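Local coordinates for protein SusD homolog (Bacteroides thetaiotaomicron, PDB 3SGH) that probably binds glycans at the outer membrane as a SusD-like lipoprotein, handing them to a partner transporter for uptake, at residues F63-A68 against F438-S443; Y83-F88 against L107-G112; N389-T394 against K406-L411. All coordinates share one frame; numbering follows the deposited sequence.

Contact 1: F63-A68 against F438-S443; sequences FAYYNA and FPATES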
loop_
_atom_site.group_PDB
_atom_site.type_symbol
_atom_site.label_atom_id
_atom_site.label_comp_id
_atom_site.label_asym_id
_atom_site.label_seq_id
_atom_site.Cartn_x
_atom_site.Cartn_y
_atom_site.Cartn_z
ATOM N N PHE A 63 1.689 -11.622 13.028
ATOM C CA PHE A 63 0.840 -10.582 12.442
ATOM C C PHE A 63 -0.497 -11.128 11.953
ATOM O O PHE A 63 -1.511 -10.464 12.067
ATOM C CB PHE A 63 1.547 -9.899 11.236
ATOM C CG PHE A 63 2.300 -8.639 11.584
ATOM C CD1 PHE A 63 1.652 -7.560 12.155
ATOM C CD2 PHE A 63 3.657 -8.532 11.327
ATOM C CE1 PHE A 63 2.340 -6.385 12.456
ATOM C CE2 PHE A 63 4.316 -7.359 11.603
ATOM C CZ PHE A 63 3.659 -6.300 12.186
ATOM N N ALA A 64 -0.485 -12.322 11.363
ATOM C CA ALA A 64 -1.699 -12.803 10.655
ATOM C C ALA A 64 -2.881 -12.929 11.574
ATOM O O ALA A 64 -4.022 -12.849 11.113
ATOM C CB ALA A 64 -1.437 -14.146 9.934
ATOM N N TYR A 65 -2.612 -13.154 12.869
ATOM C CA TYR A 65 -3.684 -13.245 13.876
ATOM C C TYR A 65 -3.677 -12.016 14.822
ATOM O O TYR A 65 -4.228 -12.045 15.944
ATOM C CB TYR A 65 -3.556 -14.551 14.670
ATOM C CG TYR A 65 -3.378 -15.821 13.856
ATOM C CD1 TYR A 65 -2.137 -16.223 13.418
ATOM C CD2 TYR A 65 -4.466 -16.670 13.581
ATOM C CE1 TYR A 65 -1.953 -17.417 12.755
ATOM C CE2 TYR A 65 -4.317 -17.820 12.908
ATOM C CZ TYR A 65 -3.045 -18.227 12.483
ATOM O OH TYR A 65 -2.834 -19.423 11.816
ATOM N N TYR A 66 -3.011 -10.957 14.364
ATOM C CA TYR A 66 -3.046 -9.650 14.984
ATOM C C TYR A 66 -2.277 -9.596 16.276
ATOM O O TYR A 66 -2.584 -8.795 17.099
ATOM C CB TYR A 66 -4.492 -9.190 15.239
ATOM C CG TYR A 66 -5.466 -9.459 14.099
ATOM C CD1 TYR A 66 -5.120 -9.267 12.764
ATOM C CD2 TYR A 66 -6.734 -9.939 14.370
ATOM C CE1 TYR A 66 -6.034 -9.555 11.743
ATOM C CE2 TYR A 66 -7.641 -10.216 13.351
ATOM C CZ TYR A 66 -7.306 -10.007 12.058
ATOM O OH TYR A 66 -8.233 -10.328 11.067
ATOM N N ASN A 67 -1.268 -10.452 16.444
ATOM C CA ASN A 67 -0.520 -10.445 17.694
ATOM C C ASN A 67 0.984 -10.690 17.475
ATOM O O ASN A 67 1.598 -11.592 18.071
ATOM C CB ASN A 67 -1.103 -11.466 18.662
ATOM C CG ASN A 67 -0.778 -11.155 20.091
ATOM O OD1 ASN A 67 -0.982 -10.030 20.538
ATOM N ND2 ASN A 67 -0.268 -12.152 20.835
ATOM N N ALA A 68 1.567 -9.864 16.615
ATOM C CA ALA A 68 3.013 -9.926 16.349
ATOM C C ALA A 68 3.868 -9.647 17.566
ATOM O O ALA A 68 3.511 -8.851 18.461
ATOM C CB ALA A 68 3.414 -8.948 15.241
ATOM N N PHE A 438 -10.595 -10.612 3.746
ATOM C CA PHE A 438 -10.820 -11.742 4.638
ATOM C C PHE A 438 -10.004 -11.604 5.932
ATOM O O PHE A 438 -8.773 -11.520 5.882
ATOM C CB PHE A 438 -10.389 -13.047 3.991
ATOM C CG PHE A 438 -11.131 -13.445 2.743
ATOM C CD1 PHE A 438 -12.186 -12.727 2.224
ATOM C CD2 PHE A 438 -10.795 -14.665 2.145
ATOM C CE1 PHE A 438 -12.833 -13.182 1.047
ATOM C CE2 PHE A 438 -11.430 -15.119 1.033
ATOM C CZ PHE A 438 -12.451 -14.403 0.477
ATOM N N PRO A 439 -10.679 -11.657 7.086
ATOM C CA PRO A 439 -9.942 -11.581 8.364
ATOM C C PRO A 439 -9.300 -12.919 8.681
ATOM O O PRO A 439 -9.589 -13.920 8.023
ATOM C CB PRO A 439 -11.047 -11.318 9.371
ATOM C CG PRO A 439 -12.224 -12.064 8.811
ATOM C CD PRO A 439 -12.132 -11.814 7.304
ATOM N N ALA A 440 -8.459 -12.943 9.705
ATOM C CA ALA A 440 -7.947 -14.157 10.284
ATOM C C ALA A 440 -9.116 -15.057 10.712
ATOM O O ALA A 440 -10.214 -14.560 11.039
ATOM C CB ALA A 440 -7.061 -13.804 11.492
ATOM N N THR A 441 -8.860 -16.363 10.776
ATOM C CA THR A 441 -9.808 -17.293 11.372
ATOM C C THR A 441 -10.068 -16.957 12.857
ATOM O O THR A 441 -11.155 -17.227 13.389
ATOM C CB THR A 441 -9.375 -18.772 11.226
ATOM O OG1 THR A 441 -8.070 -18.950 11.823
ATOM C CG2 THR A 441 -9.399 -19.190 9.740
ATOM N N GLU A 442 -9.082 -16.397 13.544
ATOM C CA GLU A 442 -9.268 -15.963 14.921
ATOM C C GLU A 442 -8.289 -14.841 15.220
ATOM O O GLU A 442 -7.229 -14.769 14.603
ATOM C CB GLU A 442 -9.038 -17.109 15.910
ATOM C CG GLU A 442 -7.594 -17.521 16.037
ATOM C CD GLU A 442 -7.401 -18.758 16.924
ATOM O OE1 GLU A 442 -7.016 -18.612 18.105
ATOM O OE2 GLU A 442 -7.639 -19.864 16.429
ATOM N N SER A 443 -8.631 -14.020 16.201
ATOM C CA SER A 443 -7.713 -13.054 16.732
ATOM C C SER A 443 -7.023 -13.623 17.955
ATOM O O SER A 443 -7.659 -14.162 18.855
ATOM C CB SER A 443 -8.425 -11.753 17.103
ATOM O OG SER A 443 -7.548 -10.882 17.810
#
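The phenol oxygen of Tyr66 takes the backbone N-H of Ala440, tying together two irregular loops of the SusD-like alpha-helical fold, one running between strand 50-52 and helix 70-73, the other between helices 424-432 and 461-466. The bond, Ala440 N to Tyr66 OH, is 3.0 Å long and nearly straight at 160°. Pro439 lies alongside the same tyrosine, its CB 3.4 Å from Tyr66 OH, and the methyl of Ala440 sits 3.8 Å from Tyr66 CZ. That methyl also reaches the backbone, with Ala440 CB 3.2 Å from Ala64 O. Toward the base of the Tyr66 ring, Ser443 OG lies at the edge, 3.7 Å from Tyr66 CD2; its hydrogen-bond partners are the carbonyls of Cys448 and Asn445. Both tyrosines keep CG anti to the carbonyl carbon, but the positive phi of Tyr66 (73°) turns its ring another way, and Tyr65 runs beside Thr441. Its hydroxyl is bonded to the carbonyl of Ser289, while Thr441 OG1 bonds to that of Gly288. The Glu442 carboxylate, almost perpendicular to the Tyr65 ring, pairs with Lys60. The buried Glu442 O has no hydrogen-bond partner and faces the ring edge, 3.5 Å from Tyr65 CD2.

Contact 2: Y83-F88 against L107-G112; sequences YIYPSF and LTRVYG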
loop_
_atom_site.group_PDB
_atom_site.type_symbol
_atom_site.label_atom_id
_atom_site.label_comp_id
_atom_site.label_asym_id
_atom_site.label_seq_id
_atom_site.Cartn_x
_atom_site.Cartn_y
_atom_site.Cartn_z
ATOM N N TYR A 83 16.134 4.186 5.877
ATOM C CA TYR A 83 16.362 4.673 4.523
ATOM C C TYR A 83 16.300 6.217 4.441
ATOM O O TYR A 83 17.078 6.831 3.718
ATOM C CB TYR A 83 15.359 4.049 3.536
ATOM C CG TYR A 83 15.570 2.587 3.259
ATOM C CD1 TYR A 83 16.839 2.078 2.999
ATOM C CD2 TYR A 83 14.475 1.724 3.157
ATOM C CE1 TYR A 83 17.028 0.749 2.744
ATOM C CE2 TYR A 83 14.649 0.397 2.873
ATOM C CZ TYR A 83 15.918 -0.099 2.667
ATOM O OH TYR A 83 16.088 -1.432 2.376
ATOM N N ILE A 84 15.379 6.833 5.182
ATOM C CA ILE A 84 15.124 8.249 5.028
ATOM C C ILE A 84 16.136 9.101 5.784
ATOM O O ILE A 84 16.545 10.153 5.288
ATOM C CB ILE A 84 13.680 8.610 5.469
ATOM C CG1 ILE A 84 12.669 7.878 4.545
ATOM C CG2 ILE A 84 13.482 10.131 5.489
ATOM C CD1 ILE A 84 12.870 8.152 2.997
ATOM N N TYR A 85 16.549 8.643 6.967
ATOM C CA TYR A 85 17.466 9.454 7.800
ATOM C C TYR A 85 18.749 8.692 8.070
ATOM O O TYR A 85 18.677 7.478 8.270
ATOM C CB TYR A 85 16.795 9.808 9.119
ATOM C CG TYR A 85 15.466 10.476 9.004
ATOM C CD1 TYR A 85 15.357 11.846 8.718
ATOM C CD2 TYR A 85 14.296 9.773 9.249
ATOM C CE1 TYR A 85 14.114 12.457 8.631
ATOM C CE2 TYR A 85 13.039 10.414 9.174
ATOM C CZ TYR A 85 12.975 11.735 8.869
ATOM O OH TYR A 85 11.740 12.323 8.760
ATOM N N PRO A 86 19.917 9.386 8.112
ATOM C CA PRO A 86 20.088 10.852 8.041
ATOM C C PRO A 86 20.146 11.445 6.636
ATOM O O PRO A 86 20.356 12.633 6.494
ATOM C CB PRO A 86 21.430 11.077 8.792
ATOM C CG PRO A 86 22.219 9.855 8.492
ATOM C CD PRO A 86 21.189 8.721 8.518
ATOM N N SER A 87 19.963 10.649 5.597
ATOM C CA SER A 87 20.170 11.172 4.248
ATOM C C SER A 87 19.326 12.402 3.958
ATOM O O SER A 87 19.814 13.290 3.294
ATOM C CB SER A 87 19.933 10.104 3.191
ATOM O OG SER A 87 20.873 9.062 3.374
ATOM N N PHE A 88 18.078 12.447 4.443
ATOM C CA PHE A 88 17.235 13.603 4.191
ATOM C C PHE A 88 17.924 14.911 4.636
ATOM O O PHE A 88 17.953 15.927 3.896
ATOM C CB PHE A 88 15.856 13.544 4.885
ATOM C CG PHE A 88 15.105 14.783 4.680
ATOM C CD1 PHE A 88 14.595 15.057 3.444
ATOM C CD2 PHE A 88 15.014 15.745 5.670
ATOM C CE1 PHE A 88 13.959 16.252 3.193
ATOM C CE2 PHE A 88 14.396 16.935 5.440
ATOM C CZ PHE A 88 13.869 17.201 4.189
ATOM N N LEU A 107 10.124 14.679 -1.477
ATOM C CA LEU A 107 9.126 13.717 -2.004
ATOM C C LEU A 107 9.335 12.295 -1.436
ATOM O O LEU A 107 8.402 11.610 -1.054
ATOM C CB LEU A 107 9.158 13.710 -3.506
ATOM C CG LEU A 107 8.253 12.689 -4.216
ATOM C CD1 LEU A 107 6.767 12.943 -3.909
ATOM C CD2 LEU A 107 8.547 12.778 -5.758
ATOM N N THR A 108 10.572 11.871 -1.394
ATOM C CA THR A 108 10.924 10.547 -0.944
ATOM C C THR A 108 10.683 10.373 0.565
ATOM O O THR A 108 10.147 9.324 0.982
ATOM C CB THR A 108 12.360 10.167 -1.379
ATOM O OG1 THR A 108 12.512 10.357 -2.800
ATOM C CG2 THR A 108 12.642 8.695 -1.052
ATOM N N ARG A 109 11.040 11.384 1.349
ATOM C CA ARG A 109 10.701 11.432 2.775
ATOM C C ARG A 109 9.213 11.376 2.998
ATOM O O ARG A 109 8.752 10.586 3.776
ATOM C CB ARG A 109 11.237 12.711 3.390
ATOM C CG ARG A 109 11.073 12.836 4.899
ATOM C CD ARG A 109 11.585 14.138 5.339
ATOM N NE ARG A 109 11.425 14.333 6.778
ATOM C CZ ARG A 109 11.291 15.502 7.380
ATOM N NH1 ARG A 109 11.169 16.640 6.681
ATOM N NH2 ARG A 109 11.202 15.509 8.701
ATOM N N VAL A 110 8.452 12.217 2.281
ATOM C CA VAL A 110 7.010 12.169 2.400
ATOM C C VAL A 110 6.515 10.752 2.042
ATOM O O VAL A 110 5.654 10.236 2.736
ATOM C CB VAL A 110 6.286 13.243 1.561
ATOM C CG1 VAL A 110 4.740 12.910 1.460
ATOM C CG2 VAL A 110 6.543 14.706 2.100
ATOM N N TYR A 111 7.022 10.118 0.983
ATOM C CA TYR A 111 6.531 8.774 0.556
ATOM C C TYR A 111 6.694 7.764 1.703
ATOM O O TYR A 111 5.767 7.000 2.059
ATOM C CB TYR A 111 7.235 8.231 -0.716
ATOM C CG TYR A 111 6.427 7.087 -1.283
ATOM C CD1 TYR A 111 6.632 5.749 -0.864
ATOM C CD2 TYR A 111 5.400 7.343 -2.177
ATOM C CE1 TYR A 111 5.818 4.723 -1.369
ATOM C CE2 TYR A 111 4.612 6.332 -2.681
ATOM C CZ TYR A 111 4.828 5.032 -2.279
ATOM O OH TYR A 111 3.990 4.050 -2.768
ATOM N N GLY A 112 7.851 7.811 2.322
ATOM C CA GLY A 112 8.190 6.874 3.355
ATOM C C GLY A 112 7.399 7.127 4.613
ATOM O O GLY A 112 6.953 6.194 5.280
#
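Arg109 lays its CD methylene over the ring of Phe88, where helix 100-120 packs against the junction of helices 75-84 and 87-95 in the alpha-helical superhelix of this SusD-like protein. Arg109 CD stands 3.6 Å from the Phe88 ring centroid and only 8° off its normal, a CH-pi contact. Further along, the guanidinium lies flat on the same ring with the planes 26° apart, an off-centre cation-pi stack in which Arg109 NH1 comes within 3.5 Å of Phe88 CE2. The arginine chain is fully extended from CG to NE. Tyr85 OH lies in the guanidinium plane, at its edge, while the ring stands nearly perpendicular (83°). Two nitrogens grip this one oxygen: the bond from Arg109 NE to Tyr85 OH is nearly straight at 2.8 Å, that from Arg109 NH2 to Tyr85 OH longer, 3.2 Å, and more bent. Together, the stack and this side-on grip fix the rotation of the buried guanidinium. Tyr125 adds a second cation-pi partner, and Asp150 a long, weak ion pair that may offset some of the charge. Tyr85 is the first residue beyond helix 75-84 to leave helical phi/psi, just ahead of the cis peptide bond before Pro86. The Ile84 side chain crosses that of Arg109 at about a right angle, with Ile84 CG2 3.7 Å from Arg109 CG; the same methyl also lies over the Tyr85 ring. The other branch ends on the backbone of helix 100-120, with Ile84 CD1 3.6 Å from Thr108 O.

Contact 3: N389-T394 against K406-L411; sequences NQSSIT and KLERVL
Helix 403-417 of the SusD-like fold holds the irregular loop that precedes it through two adjacent side chains, Glu408 and Arg409. Ser391 OG donates to Glu408 OE2 at 2.6 Å, approaching from above the carboxylate plane. Its backbone is set by an Asx turn, in which Ser391 N bonds to Asn389 OD1. The second carboxylate oxygen works through water: Glu408 OE1 accepts from a molecule that takes the N-H of Ser392. Ile393 and Glu408 lie side chain beside side chain, pointing oppositely, with Ile393 CB 4.0 Å from Glu408 CD. Ile393 CD1 sits over one face of the guanidinium, toward its rim, 3.8 Å from Arg409 NH2. A bend at chi3 (-74°) turns the arginine to run beside Thr394, which it grips side-on. Arg409 NE bonds to Thr394 O at 2.9 Å, the donor standing above the carbonyl plane, while Arg409 NH2 reaches Thr394 OG1 at 3.0 Å and adds a weak bond to Thr394 O. Arg436 forms a salt bridge with Glu408 OE2, and Glu398 makes a long, weak ion pair with Arg409 NH2. The carboxylate is thus met by a hydroxyl, a water and a cation, which would probably favour its ionised form despite burial.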
loop_
_atom_site.group_PDB
_atom_site.type_symbol
_atom_site.label_atom_id
_atom_site.label_comp_id
_atom_site.label_asym_id
_atom_site.label_seq_id
_atom_site.Cartn_x
_atom_site.Cartn_y
_atom_site.Cartn_z
ATOM N N ASN A 389 -17.357 -15.361 0.902
ATOM C CA ASN A 389 -17.066 -13.969 0.539
ATOM C C ASN A 389 -18.224 -13.080 0.951
ATOM O O ASN A 389 -19.395 -13.387 0.661
ATOM C CB ASN A 389 -16.793 -13.870 -0.963
ATOM C CG ASN A 389 -15.997 -12.686 -1.324
ATOM O OD1 ASN A 389 -16.314 -11.565 -0.916
ATOM N ND2 ASN A 389 -14.946 -12.898 -2.130
ATOM N N GLN A 390 -17.921 -11.979 1.636
ATOM C CA GLN A 390 -18.986 -11.156 2.108
ATOM C C GLN A 390 -19.351 -10.105 1.080
ATOM O O GLN A 390 -20.349 -9.428 1.276
ATOM C CB GLN A 390 -18.665 -10.553 3.469
ATOM C CG GLN A 390 -18.519 -11.637 4.539
ATOM C CD GLN A 390 -18.468 -11.080 5.967
ATOM O OE1 GLN A 390 -18.507 -9.860 6.188
ATOM N NE2 GLN A 390 -18.384 -11.986 6.943
ATOM N N SER A 391 -18.610 -10.035 -0.032
ATOM C CA SER A 391 -18.980 -9.150 -1.136
ATOM C C SER A 391 -19.815 -9.817 -2.224
ATOM O O SER A 391 -19.569 -10.974 -2.606
ATOM C CB SER A 391 -17.714 -8.573 -1.771
ATOM O OG SER A 391 -18.008 -7.582 -2.730
ATOM N N SER A 392 -20.782 -9.076 -2.762
ATOM C CA SER A 392 -21.569 -9.545 -3.886
ATOM C C SER A 392 -21.440 -8.599 -5.063
ATOM O O SER A 392 -22.242 -8.684 -6.030
ATOM C CB SER A 392 -23.026 -9.656 -3.453
ATOM O OG SER A 392 -23.468 -8.474 -2.789
ATOM N N ILE A 393 -20.438 -7.710 -4.993
ATOM C CA ILE A 393 -20.318 -6.614 -5.955
ATOM C C ILE A 393 -19.934 -7.125 -7.341
ATOM O O ILE A 393 -18.988 -7.899 -7.509
ATOM C CB ILE A 393 -19.376 -5.474 -5.424
ATOM C CG1 ILE A 393 -19.724 -4.107 -6.017
ATOM C CG2 ILE A 393 -17.902 -5.815 -5.624
ATOM C CD1 ILE A 393 -21.136 -3.522 -5.566
ATOM N N THR A 394 -20.672 -6.680 -8.353
ATOM C CA THR A 394 -20.427 -7.071 -9.718
ATOM C C THR A 394 -19.579 -6.024 -10.424
ATOM O O THR A 394 -19.381 -4.930 -9.915
ATOM C CB THR A 394 -21.784 -7.253 -10.471
ATOM O OG1 THR A 394 -22.542 -6.041 -10.382
ATOM C CG2 THR A 394 -22.573 -8.414 -9.860
ATOM N N LYS A 406 -21.747 1.785 -5.267
ATOM C CA LYS A 406 -20.819 2.488 -6.171
ATOM C C LYS A 406 -19.425 2.554 -5.562
ATOM O O LYS A 406 -18.428 2.357 -6.266
ATOM C CB LYS A 406 -21.304 3.902 -6.498
ATOM C CG LYS A 406 -22.623 3.922 -7.294
ATOM C CD LYS A 406 -22.884 5.325 -7.853
ATOM C CE LYS A 406 -24.008 5.357 -8.855
ATOM N NZ LYS A 406 -24.345 6.795 -9.189
ATOM N N LEU A 407 -19.353 2.843 -4.278
ATOM C CA LEU A 407 -18.048 2.941 -3.611
ATOM C C LEU A 407 -17.353 1.590 -3.556
ATOM O O LEU A 407 -16.144 1.494 -3.856
ATOM C CB LEU A 407 -18.227 3.530 -2.230
ATOM C CG LEU A 407 -16.939 3.831 -1.457
ATOM C CD1 LEU A 407 -16.046 4.780 -2.217
ATOM C CD2 LEU A 407 -17.245 4.360 -0.011
ATOM N N GLU A 408 -18.097 0.541 -3.189
ATOM C CA GLU A 408 -17.499 -0.791 -3.092
ATOM C C GLU A 408 -17.001 -1.253 -4.464
ATOM O O GLU A 408 -15.926 -1.852 -4.567
ATOM C CB GLU A 408 -18.480 -1.803 -2.525
ATOM C CG GLU A 408 -17.839 -3.188 -2.366
ATOM C CD GLU A 408 -18.684 -4.245 -1.703
ATOM O OE1 GLU A 408 -19.895 -4.023 -1.442
ATOM O OE2 GLU A 408 -18.079 -5.331 -1.415
ATOM N N ARG A 409 -17.753 -0.927 -5.502
ATOM C CA ARG A 409 -17.356 -1.246 -6.855
ATOM C C ARG A 409 -16.031 -0.574 -7.228
ATOM O O ARG A 409 -15.083 -1.246 -7.679
ATOM C CB ARG A 409 -18.454 -0.823 -7.831
ATOM C CG ARG A 409 -18.147 -1.158 -9.267
ATOM C CD ARG A 409 -19.388 -1.076 -10.147
ATOM N NE ARG A 409 -20.270 -2.213 -9.900
ATOM C CZ ARG A 409 -21.483 -2.196 -9.347
ATOM N NH1 ARG A 409 -22.093 -1.065 -8.992
ATOM N NH2 ARG A 409 -22.122 -3.347 -9.195
ATOM N N VAL A 410 -15.964 0.747 -7.025
ATOM C CA VAL A 410 -14.717 1.478 -7.264
ATOM C C VAL A 410 -13.522 0.881 -6.478
ATOM O O VAL A 410 -12.462 0.590 -7.025
ATOM C CB VAL A 410 -14.915 2.973 -7.004
ATOM C CG1 VAL A 410 -13.600 3.749 -6.908
ATOM C CG2 VAL A 410 -15.863 3.577 -8.084
ATOM N N LEU A 411 -13.674 0.759 -5.159
ATOM C CA LEU A 411 -12.580 0.302 -4.323
ATOM C C LEU A 411 -12.198 -1.162 -4.501
ATOM O O LEU A 411 -11.020 -1.518 -4.340
ATOM C CB LEU A 411 -12.876 0.608 -2.852
ATOM C CG LEU A 411 -13.007 2.092 -2.612
ATOM C CD1 LEU A 411 -13.212 2.336 -1.113
ATOM C CD2 LEU A 411 -11.788 2.833 -3.137
HETATM O O HOH W 1 -21.430 -6.311 -1.904
#

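Contact 1 closes a long loop of the chain, and contacts 2 and 3 are both nested within it, in series. Contacts 1 and 3 are neighbours: their centres are 23 Å apart, and they touch where Phe438 CE1 packs 3.8 Å from Asn389 ND2. Helix 253-261 bridges them as well, since Phe438 rests on Cys254 and Ser257 while Asn389 and Ser391 rest on Tyr258. Contact 2 stands apart, its centre 31 Å from that of contact 1 and 35 Å from that of contact 3; the nearest atoms are about 15 Å and about 16 Å away, respectively. Contacts 2 and 3 lie on opposite sides of the chain's centre.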